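Local atomic coordinates of putative protease (Parabacteroides distasonis ATCC 8503, PDB entry 3KD4), a protein that is of unknown function but is probably an exported protein, possibly a protease. Residues Glu24-Met29 and Tyr113-Ile118; Gly9-Ala14 and Lys141-Ser146; Phe236-Ser241 and Asn249-His254. All coordinates share one frame; numbering follows the deposited sequence. Where two conformers were deposited one is given.

Contact 1: Glu24-Met29 and Tyr113-Ile118; sequences EYRSSM and YLDYSI. With PO4 (phosphate ion), chain C.
Tyr25 and Ile118 form the first of three antiparallel hydrogen-bonded pairs between strands 24-29 and 113-118, whose axes come within 4.6 Å at 164°. Ser27 with Tyr116 and Met29 with Leu114 are the other two. The non-hydrogen-bonded pairs between them, Arg26 with Ser117 and Ser28 with Asp115, turn their side chains to the opposite face.

On that polar face Arg26 grips Asp115 side-on. Its NE meets Asp115 OD1 at 2.9 Å, and its NH2 meets Asp115 OD2 at 2.8 Å. Both oxygens lie near the guanidinium plane, and the carboxylate is turned 33° from it. The arginine chain runs extended, with CG anti to the backbone N (chi1 -177°), which carries the guanidinium over the strands to the aspartate. Beside it, Ser117 OG donates to the anti lone pair of Glu24 OE2 at 2.6 Å, and also bonds His60. With an alanine in place of Arg26 both bonds go, and the Asp115 carboxylate is likely to be left without its charged mate and less fixed in rotation. At the start of segment 113-118, on the Asp115 side, Tyr113 OH donates to phosphate O2 at 2.6 Å. The ion probably comes from the crystallisation liquor.

The other face is more apolar. Ser27 CB sits over a face of the Tyr116 ring, 4.1 Å from its centroid, as a CH-pi contact. One water joins Ser27 OG to Tyr116 OH, and another joins Ser27 OG to Leu114 O. Tyr25 CD2 packs 4.3 Å from Ile118 CD1.

Backbone bonds set the register of these central sheet strands. The salt bridge ties them a second time. Its two bonds fix the rotation of both flat groups and probably favour the ionised carboxylate.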
loop_
_atom_site.group_PDB
_atom_site.type_symbol
_atom_site.label_atom_id
_atom_site.label_comp_id
_atom_site.label_asym_id
_atom_site.label_seq_id
_atom_site.Cartn_x
_atom_site.Cartn_y
_atom_site.Cartn_z
ATOM N N GLU A 24 -1.221 -25.710 -7.932
ATOM C CA GLU A 24 0.209 -25.671 -7.789
ATOM C C GLU A 24 0.660 -24.316 -8.246
ATOM O O GLU A 24 0.141 -23.761 -9.256
ATOM C CB GLU A 24 0.893 -26.797 -8.576
ATOM C CG GLU A 24 2.433 -26.696 -8.537
ATOM C CD GLU A 24 3.196 -27.897 -9.167
ATOM O OE1 GLU A 24 2.537 -28.748 -9.757
ATOM O OE2 GLU A 24 4.453 -27.928 -9.094
ATOM N N TYR A 25 1.602 -23.758 -7.502
ATOM C CA TYR A 25 2.382 -22.609 -7.940
ATOM C C TYR A 25 3.872 -23.010 -7.976
ATOM O O TYR A 25 4.416 -23.507 -6.992
ATOM C CB TYR A 25 2.164 -21.415 -6.994
ATOM C CG TYR A 25 3.156 -20.275 -7.210
ATOM C CD1 TYR A 25 3.130 -19.529 -8.375
ATOM C CD2 TYR A 25 4.132 -19.947 -6.245
ATOM C CE1 TYR A 25 4.021 -18.480 -8.585
ATOM C CE2 TYR A 25 5.044 -18.873 -6.457
ATOM C CZ TYR A 25 4.976 -18.162 -7.627
ATOM O OH TYR A 25 5.823 -17.110 -7.891
ATOM N N ARG A 26 4.507 -22.865 -9.116
ATOM C CA ARG A 26 5.909 -23.238 -9.273
ATOM C C ARG A 26 6.697 -22.019 -9.718
ATOM O O ARG A 26 6.304 -21.323 -10.668
ATOM C CB ARG A 26 6.101 -24.376 -10.258
ATOM C CG ARG A 26 7.571 -24.838 -10.381
ATOM C CD ARG A 26 7.696 -26.187 -11.063
ATOM N NE ARG A 26 9.124 -26.611 -11.093
ATOM C CZ ARG A 26 9.523 -27.799 -11.519
ATOM N NH1 ARG A 26 8.628 -28.697 -11.918
ATOM N NH2 ARG A 26 10.801 -28.104 -11.516
ATOM N N SER A 27 7.768 -21.734 -8.986
ATOM C CA SER A 27 8.568 -20.528 -9.217
ATOM C C SER A 27 10.001 -20.920 -9.382
ATOM O O SER A 27 10.532 -21.571 -8.487
ATOM C CB SER A 27 8.475 -19.556 -8.019
ATOM O OG SER A 27 9.465 -18.535 -8.107
ATOM N N SER A 28 10.612 -20.584 -10.529
ATOM C CA SER A 28 12.076 -20.759 -10.659
ATOM C C SER A 28 12.722 -19.481 -11.053
ATOM O O SER A 28 12.113 -18.610 -11.730
ATOM C CB SER A 28 12.523 -21.858 -11.641
ATOM O OG SER A 28 12.069 -21.527 -12.901
HETATM N N MSE A 29 13.960 -19.350 -10.623
HETATM C CA MSE A 29 14.716 -18.155 -10.901
HETATM C C MSE A 29 16.208 -18.441 -11.005
HETATM O O MSE A 29 16.693 -19.441 -10.492
HETATM C CB MSE A 29 14.420 -17.039 -9.888
HETATM C CG MSE A 29 14.784 -17.302 -8.444
HETATM SE SE MSE A 29 16.702 -17.117 -8.142
HETATM C CE MSE A 29 16.693 -16.623 -6.237
ATOM N N TYR A 113 20.369 -20.294 -8.249
ATOM C CA TYR A 113 19.275 -21.048 -8.884
ATOM C C TYR A 113 18.340 -21.553 -7.807
ATOM O O TYR A 113 18.765 -22.239 -6.869
ATOM C CB TYR A 113 19.836 -22.264 -9.614
ATOM C CG TYR A 113 20.474 -21.976 -10.926
ATOM C CD1 TYR A 113 21.692 -21.332 -10.995
ATOM C CD2 TYR A 113 19.868 -22.387 -12.120
ATOM C CE1 TYR A 113 22.304 -21.057 -12.200
ATOM C CE2 TYR A 113 20.495 -22.119 -13.369
ATOM C CZ TYR A 113 21.716 -21.461 -13.379
ATOM O OH TYR A 113 22.357 -21.172 -14.576
ATOM N N LEU A 114 17.068 -21.235 -7.929
ATOM C CA LEU A 114 16.060 -21.748 -7.002
ATOM C C LEU A 114 14.781 -22.056 -7.762
ATOM O O LEU A 114 14.221 -21.189 -8.439
ATOM C CB LEU A 114 15.749 -20.708 -5.909
ATOM C CG LEU A 114 14.713 -21.068 -4.844
ATOM C CD1 LEU A 114 15.147 -22.336 -4.040
ATOM C CD2 LEU A 114 14.414 -19.857 -3.886
ATOM N N ASP A 115 14.258 -23.243 -7.535
ATOM C CA ASP A 115 13.075 -23.756 -8.220
ATOM C C ASP A 115 12.257 -24.478 -7.167
ATOM O O ASP A 115 12.754 -25.427 -6.536
ATOM C CB ASP A 115 13.530 -24.701 -9.324
ATOM C CG ASP A 115 12.364 -25.251 -10.163
ATOM O OD1 ASP A 115 11.193 -24.976 -9.840
ATOM O OD2 ASP A 115 12.634 -26.007 -11.121
ATOM N N TYR A 116 11.055 -23.972 -6.887
ATOM C CA TYR A 116 10.187 -24.582 -5.884
ATOM C C TYR A 116 8.735 -24.540 -6.292
ATOM O O TYR A 116 8.333 -23.706 -7.135
ATOM C CB TYR A 116 10.341 -23.910 -4.512
ATOM C CG TYR A 116 9.789 -22.518 -4.429
ATOM C CD1 TYR A 116 10.574 -21.420 -4.725
ATOM C CD2 TYR A 116 8.461 -22.297 -4.059
ATOM C CE1 TYR A 116 10.062 -20.116 -4.659
ATOM C CE2 TYR A 116 7.941 -21.009 -3.981
ATOM C CZ TYR A 116 8.739 -19.927 -4.293
ATOM O OH TYR A 116 8.194 -18.666 -4.201
ATOM N N SER A 117 7.944 -25.391 -5.646
ATOM C CA SER A 117 6.496 -25.358 -5.772
ATOM C C SER A 117 5.828 -25.235 -4.428
ATOM O O SER A 117 6.300 -25.790 -3.415
ATOM C CB SER A 117 5.944 -26.618 -6.420
ATOM O OG SER A 117 6.395 -26.782 -7.754
ATOM N N ILE A 118 4.684 -24.577 -4.447
ATOM C CA ILE A 118 3.730 -24.599 -3.358
ATOM C C ILE A 118 2.502 -25.356 -3.894
ATOM O O ILE A 118 1.908 -24.961 -4.901
ATOM C CB ILE A 118 3.349 -23.186 -2.930
ATOM C CG1 ILE A 118 4.604 -22.471 -2.387
ATOM C CG2 ILE A 118 2.194 -23.253 -1.897
ATOM C CD1 ILE A 118 4.397 -20.962 -2.101
HETATM P P PO4 C . 20.560 -21.599 -17.813
HETATM O O1 PO4 C . 20.984 -22.016 -19.195
HETATM O O2 PO4 C . 21.429 -22.241 -16.723
HETATM O O3 PO4 C . 20.655 -20.083 -17.753
HETATM O O4 PO4 C . 19.083 -21.903 -17.666
HETATM O O HOH W 1 12.328 -19.384 -7.190
HETATM O O HOH W 2 8.904 -16.648 -6.106
#

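Contact 2: Gly9-Ala14 and Lys141-Ser146; sequences GKVSKA and KECKVS
Val11 and Lys13 hold segment 9-14 to segment 141-146 through their backbone N and O atoms. Val11 N bonds Glu142 O at 2.8 Å, and Val11 O takes Lys144 N at 2.9 Å. Lys13 repeats the pattern: its N bonds Lys144 O, and its O takes Ser146 N at 3.0 Å. On one face Val11 CG1 meets Cys143 SG at 4.2 Å, and Lys13 CB lies as far from Val145 CG1. On the other, Ala14 CB meets Ser146 CB at 4.1 Å.

The strands run parallel, 6° apart. They are the one parallel pair in an otherwise antiparallel eight-stranded sheet. Gly9 and Lys10 both face Glu30 on the next strand, a classic beta bulge.

From the bulge, the Lys10 side chain runs beside that of Glu142, and both point the same way. Their salt bridge is long, with Lys10 NZ 3.8 Å from Glu142 OE1. A water donates to both Glu142 OE1 and Val11 O, tying that carboxylate to the backbone. Arg182 holds the other oxygen, OE2, in a salt bridge. Farther out, Lys13 makes a salt bridge with Glu132, while Lys144 and Ser146 hydrogen-bond to Thr180 and Glu176.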
loop_
_atom_site.group_PDB
_atom_site.type_symbol
_atom_site.label_atom_id
_atom_site.label_comp_id
_atom_site.label_asym_id
_atom_site.label_seq_id
_atom_site.Cartn_x
_atom_site.Cartn_y
_atom_site.Cartn_z
ATOM N N GLY A 9 18.604 -13.469 -14.689
ATOM C CA GLY A 9 18.758 -14.009 -16.035
ATOM C C GLY A 9 17.456 -14.657 -16.480
ATOM O O GLY A 9 16.997 -14.466 -17.611
ATOM N N LYS A 10 16.827 -15.390 -15.571
ATOM C CA LYS A 10 15.549 -16.024 -15.873
ATOM C C LYS A 10 14.630 -16.029 -14.678
ATOM O O LYS A 10 15.075 -16.226 -13.522
ATOM C CB LYS A 10 15.763 -17.461 -16.280
ATOM C CG LYS A 10 16.459 -17.594 -17.617
ATOM C CD LYS A 10 16.340 -19.025 -18.138
ATOM C CE LYS A 10 17.318 -19.294 -19.319
ATOM N NZ LYS A 10 17.433 -18.119 -20.241
ATOM N N VAL A 11 13.355 -15.792 -14.963
ATOM C CA VAL A 11 12.267 -16.022 -14.044
ATOM C C VAL A 11 11.208 -16.868 -14.794
ATOM O O VAL A 11 10.877 -16.605 -15.993
ATOM C CB VAL A 11 11.688 -14.678 -13.551
ATOM C CG1 VAL A 11 10.439 -14.864 -12.711
ATOM C CG2 VAL A 11 12.768 -13.881 -12.765
ATOM N N SER A 12 10.687 -17.884 -14.121
ATOM C CA SER A 12 9.560 -18.642 -14.675
ATOM C C SER A 12 8.570 -18.902 -13.565
ATOM O O SER A 12 8.959 -19.370 -12.491
ATOM C CB SER A 12 10.056 -19.934 -15.319
ATOM O OG SER A 12 9.030 -20.543 -16.071
ATOM N N LYS A 13 7.306 -18.519 -13.778
ATOM C CA LYS A 13 6.255 -18.775 -12.788
ATOM C C LYS A 13 5.120 -19.481 -13.493
ATOM O O LYS A 13 4.740 -19.088 -14.618
ATOM C CB LYS A 13 5.761 -17.487 -12.140
ATOM C CG LYS A 13 6.845 -16.820 -11.314
ATOM C CD LYS A 13 6.447 -15.497 -10.724
ATOM C CE LYS A 13 7.551 -15.015 -9.731
ATOM N NZ LYS A 13 7.204 -13.717 -9.131
ATOM N N ALA A 14 4.596 -20.533 -12.867
ATOM C CA ALA A 14 3.546 -21.328 -13.477
ATOM C C ALA A 14 2.482 -21.614 -12.438
ATOM O O ALA A 14 2.809 -22.103 -11.343
ATOM C CB ALA A 14 4.129 -22.635 -14.052
ATOM N N LYS A 141 15.967 -10.479 -17.449
ATOM C CA LYS A 141 16.309 -10.699 -18.852
ATOM C C LYS A 141 15.201 -11.444 -19.574
ATOM O O LYS A 141 14.891 -11.138 -20.714
ATOM C CB LYS A 141 17.639 -11.460 -18.949
ATOM C CG LYS A 141 18.122 -11.757 -20.359
ATOM C CD LYS A 141 18.356 -10.468 -21.145
ATOM C CE LYS A 141 19.156 -10.674 -22.439
ATOM N NZ LYS A 141 19.067 -9.442 -23.282
ATOM N N GLU A 142 14.611 -12.425 -18.898
ATOM C CA GLU A 142 13.516 -13.226 -19.441
ATOM C C GLU A 142 12.598 -13.703 -18.334
ATOM O O GLU A 142 13.044 -14.343 -17.364
ATOM C CB GLU A 142 14.049 -14.454 -20.167
ATOM C CG GLU A 142 12.957 -15.332 -20.822
ATOM C CD GLU A 142 13.545 -16.625 -21.390
ATOM O OE1 GLU A 142 13.710 -17.594 -20.621
ATOM O OE2 GLU A 142 13.840 -16.665 -22.602
ATOM N N CYS A 143 11.310 -13.471 -18.550
ATOM C CA CYS A 143 10.281 -13.809 -17.616
ATOM C C CYS A 143 9.191 -14.585 -18.382
ATOM O O CYS A 143 8.592 -14.043 -19.323
ATOM C CB CYS A 143 9.711 -12.547 -16.976
ATOM S SG CYS A 143 8.376 -12.907 -15.839
ATOM N N LYS A 144 8.990 -15.843 -17.992
ATOM C CA LYS A 144 7.946 -16.714 -18.551
ATOM C C LYS A 144 6.904 -16.965 -17.513
ATOM O O LYS A 144 7.240 -17.275 -16.365
ATOM C CB LYS A 144 8.534 -18.048 -19.035
ATOM C CG LYS A 144 9.438 -17.845 -20.279
ATOM C CD LYS A 144 10.066 -19.133 -20.826
ATOM C CE LYS A 144 10.721 -18.866 -22.213
ATOM N NZ LYS A 144 9.720 -18.564 -23.360
ATOM N N VAL A 145 5.650 -16.740 -17.876
ATOM C CA VAL A 145 4.523 -16.969 -16.962
ATOM C C VAL A 145 3.496 -17.799 -17.681
ATOM O O VAL A 145 3.273 -17.638 -18.912
ATOM C CB VAL A 145 3.898 -15.657 -16.390
ATOM C CG1 VAL A 145 4.892 -15.014 -15.420
ATOM C CG2 VAL A 145 3.498 -14.635 -17.516
ATOM N N SER A 146 2.883 -18.706 -16.922
ATOM C CA SER A 146 2.013 -19.723 -17.481
ATOM C C SER A 146 0.848 -19.976 -16.549
ATOM O O SER A 146 1.036 -20.051 -15.335
ATOM C CB SER A 146 2.832 -21.023 -17.586
ATOM O OG SER A 146 2.064 -22.061 -18.041
HETATM O O HOH W 3 12.438 -17.723 -18.164
#

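Contact 3: Phe236-Ser241 and Asn249-His254; sequences FLTDKS and NIIRDH
Leu237 meets Ile250, Ile251 and His254 from near the C-terminal end of helix 228-238. Leu237 CB packs against Ile250 CG2 at 4.0 Å, and Leu237 O lies 3.7 Å from that same CG2 methyl. The leucine side chain then reaches along helix 244-258. Leu237 CD1 is 4.3 Å from Ile251 CD1. Leu237 CD1 also lies over one face of the His254 imidazole, offset toward the rim, 4.3 Å from His254 CG.

Thr238 follows, and its methyl does the touching. CG2 stands anti to the carbonyl carbon, with OG1 at chi1 59°. This brings Thr238 CG2 to 3.8 Å from Ile251 CD1, while OG1 bonds back to Ala234 O within its own helix. The Thr238 and Ile251 side chains cross at about a right angle.

Farther along, the chain turns back at Ser241. Ser241 OG donates to Thr238 O at 2.6 Å, and Ser241 OG is also 4.3 Å from Ile250 CD1. The hydroxyl bond ties Ser241 back to Thr238. Across the two segments there is no hydrogen bond, so they meet by apolar packing.

Two helices consecutive in the chain thus pack against each other. Helix 287-300 backs them: Met297 touches both Leu237 and Ile251, and Leu294 and Leu298 add to the Ile251 side. Phe233 meets the His254 ring edge-to-face.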
loop_
_atom_site.group_PDB
_atom_site.type_symbol
_atom_site.label_atom_id
_atom_site.label_comp_id
_atom_site.label_asym_id
_atom_site.label_seq_id
_atom_site.Cartn_x
_atom_site.Cartn_y
_atom_site.Cartn_z
ATOM N N PHE A 236 -26.769 -2.928 22.055
ATOM C CA PHE A 236 -26.585 -2.451 23.418
ATOM C C PHE A 236 -25.749 -1.185 23.465
ATOM O O PHE A 236 -26.055 -0.275 24.221
ATOM C CB PHE A 236 -25.921 -3.510 24.308
ATOM C CG PHE A 236 -26.766 -4.721 24.566
ATOM C CD1 PHE A 236 -28.130 -4.712 24.363
ATOM C CD2 PHE A 236 -26.186 -5.869 25.063
ATOM C CE1 PHE A 236 -28.897 -5.857 24.638
ATOM C CE2 PHE A 236 -26.944 -6.995 25.349
ATOM C CZ PHE A 236 -28.286 -6.989 25.140
ATOM N N LEU A 237 -24.690 -1.129 22.662
ATOM C CA LEU A 237 -23.764 -0.007 22.694
ATOM C C LEU A 237 -24.391 1.280 22.196
ATOM O O LEU A 237 -23.941 2.354 22.570
ATOM C CB LEU A 237 -22.525 -0.279 21.833
ATOM C CG LEU A 237 -21.441 -1.113 22.474
ATOM C CD1 LEU A 237 -20.488 -1.649 21.398
ATOM C CD2 LEU A 237 -20.718 -0.323 23.584
ATOM N N THR A 238 -25.394 1.175 21.333
ATOM C CA THR A 238 -25.925 2.341 20.652
ATOM C C THR A 238 -27.396 2.601 20.993
ATOM O O THR A 238 -28.012 3.463 20.387
ATOM C CB THR A 238 -25.783 2.193 19.118
ATOM O OG1 THR A 238 -26.479 1.028 18.683
ATOM C CG2 THR A 238 -24.335 2.074 18.712
ATOM N N ASP A 239 -27.944 1.848 21.945
ATOM C CA ASP A 239 -29.359 2.002 22.280
ATOM C C ASP A 239 -29.703 3.385 22.861
ATOM O O ASP A 239 -30.773 3.894 22.575
ATOM C CB ASP A 239 -29.875 0.856 23.168
ATOM C CG ASP A 239 -29.314 0.885 24.579
ATOM O OD1 ASP A 239 -28.917 1.964 25.069
ATOM O OD2 ASP A 239 -29.298 -0.187 25.218
ATOM N N LYS A 240 -28.808 3.999 23.625
ATOM C CA LYS A 240 -29.071 5.330 24.183
ATOM C C LYS A 240 -29.043 6.431 23.108
ATOM O O LYS A 240 -29.889 7.331 23.130
ATOM C CB LYS A 240 -28.060 5.651 25.290
ATOM N N SER A 241 -28.108 6.329 22.154
ATOM C CA SER A 241 -27.746 7.458 21.265
ATOM C C SER A 241 -28.897 8.163 20.555
ATOM O O SER A 241 -29.864 7.529 20.089
ATOM C CB SER A 241 -26.708 7.048 20.214
ATOM O OG SER A 241 -26.836 5.689 19.860
ATOM N N ASN A 249 -19.970 6.593 15.439
ATOM C CA ASN A 249 -18.784 6.919 16.244
ATOM C C ASN A 249 -18.548 5.933 17.368
ATOM O O ASN A 249 -17.423 5.528 17.608
ATOM C CB ASN A 249 -18.903 8.318 16.824
ATOM C CG ASN A 249 -19.036 9.389 15.752
ATOM O OD1 ASN A 249 -18.688 9.174 14.577
ATOM N ND2 ASN A 249 -19.528 10.557 16.160
ATOM N N ILE A 250 -19.618 5.545 18.045
ATOM C CA ILE A 250 -19.521 4.587 19.139
ATOM C C ILE A 250 -18.950 3.253 18.621
ATOM O O ILE A 250 -17.982 2.717 19.181
ATOM C CB ILE A 250 -20.895 4.389 19.824
ATOM C CG1 ILE A 250 -21.268 5.645 20.640
ATOM C CG2 ILE A 250 -20.871 3.149 20.736
ATOM C CD1 ILE A 250 -22.737 5.691 21.155
ATOM N N ILE A 251 -19.486 2.767 17.503
ATOM C CA ILE A 251 -19.080 1.472 16.966
ATOM C C ILE A 251 -17.631 1.535 16.454
ATOM O O ILE A 251 -16.784 0.724 16.838
ATOM C CB ILE A 251 -20.040 0.975 15.865
ATOM C CG1 ILE A 251 -21.472 0.797 16.411
ATOM C CG2 ILE A 251 -19.506 -0.340 15.213
ATOM C CD1 ILE A 251 -21.626 -0.244 17.495
ATOM N N ARG A 252 -17.345 2.508 15.602
ATOM C CA ARG A 252 -15.997 2.718 15.081
ATOM C C ARG A 252 -14.961 2.844 16.200
ATOM O O ARG A 252 -13.917 2.223 16.150
ATOM C CB ARG A 252 -15.975 3.979 14.218
ATOM C CG ARG A 252 -14.740 4.156 13.375
ATOM C CD ARG A 252 -14.684 5.564 12.755
ATOM N NE ARG A 252 -14.680 6.543 13.830
ATOM C CZ ARG A 252 -15.649 7.413 14.107
ATOM N NH1 ARG A 252 -16.737 7.523 13.332
ATOM N NH2 ARG A 252 -15.519 8.210 15.174
ATOM N N ASP A 253 -15.244 3.669 17.199
ATOM C CA ASP A 253 -14.295 3.892 18.288
ATOM C C ASP A 253 -14.130 2.646 19.121
ATOM O O ASP A 253 -13.020 2.326 19.529
ATOM C CB ASP A 253 -14.744 5.048 19.180
ATOM C CG ASP A 253 -14.635 6.398 18.475
ATOM O OD1 ASP A 253 -13.934 6.475 17.441
ATOM O OD2 ASP A 253 -15.259 7.369 18.943
ATOM N N HIS A 254 -15.221 1.930 19.386
ATOM C CA HIS A 254 -15.070 0.672 20.103
ATOM C C HIS A 254 -14.103 -0.275 19.398
ATOM O O HIS A 254 -13.246 -0.876 20.044
ATOM C CB HIS A 254 -16.372 -0.059 20.301
ATOM C CG HIS A 254 -16.213 -1.277 21.154
ATOM N ND1 HIS A 254 -16.162 -1.211 22.531
ATOM C CD2 HIS A 254 -16.023 -2.580 20.827
ATOM C CE1 HIS A 254 -15.975 -2.427 23.015
ATOM N NE2 HIS A 254 -15.898 -3.276 22.002
#

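Overall arrangement
Contacts 1 and 2 belong to one mixed sheet, with centres about 11 Å apart. Strands 6-17 and 23-33 are neighbours both in sequence and in the sheet, so the two contacts touch. Ser28 N lies 2.8 Å from Ser12 O, and Arg26 O lies 2.9 Å from Ala14 N, both probable hydrogen bonds. Along the chain, contact 1 is nested inside the loop that contact 2 closes. Contact 3 comes later, in a helical region. Its centre is about 49 Å from that of contact 1 and 52 Å from that of contact 2. The sheet thus comes first in sequence, and the helix pair lies apart, its nearest atoms about 35 Å from contact 1.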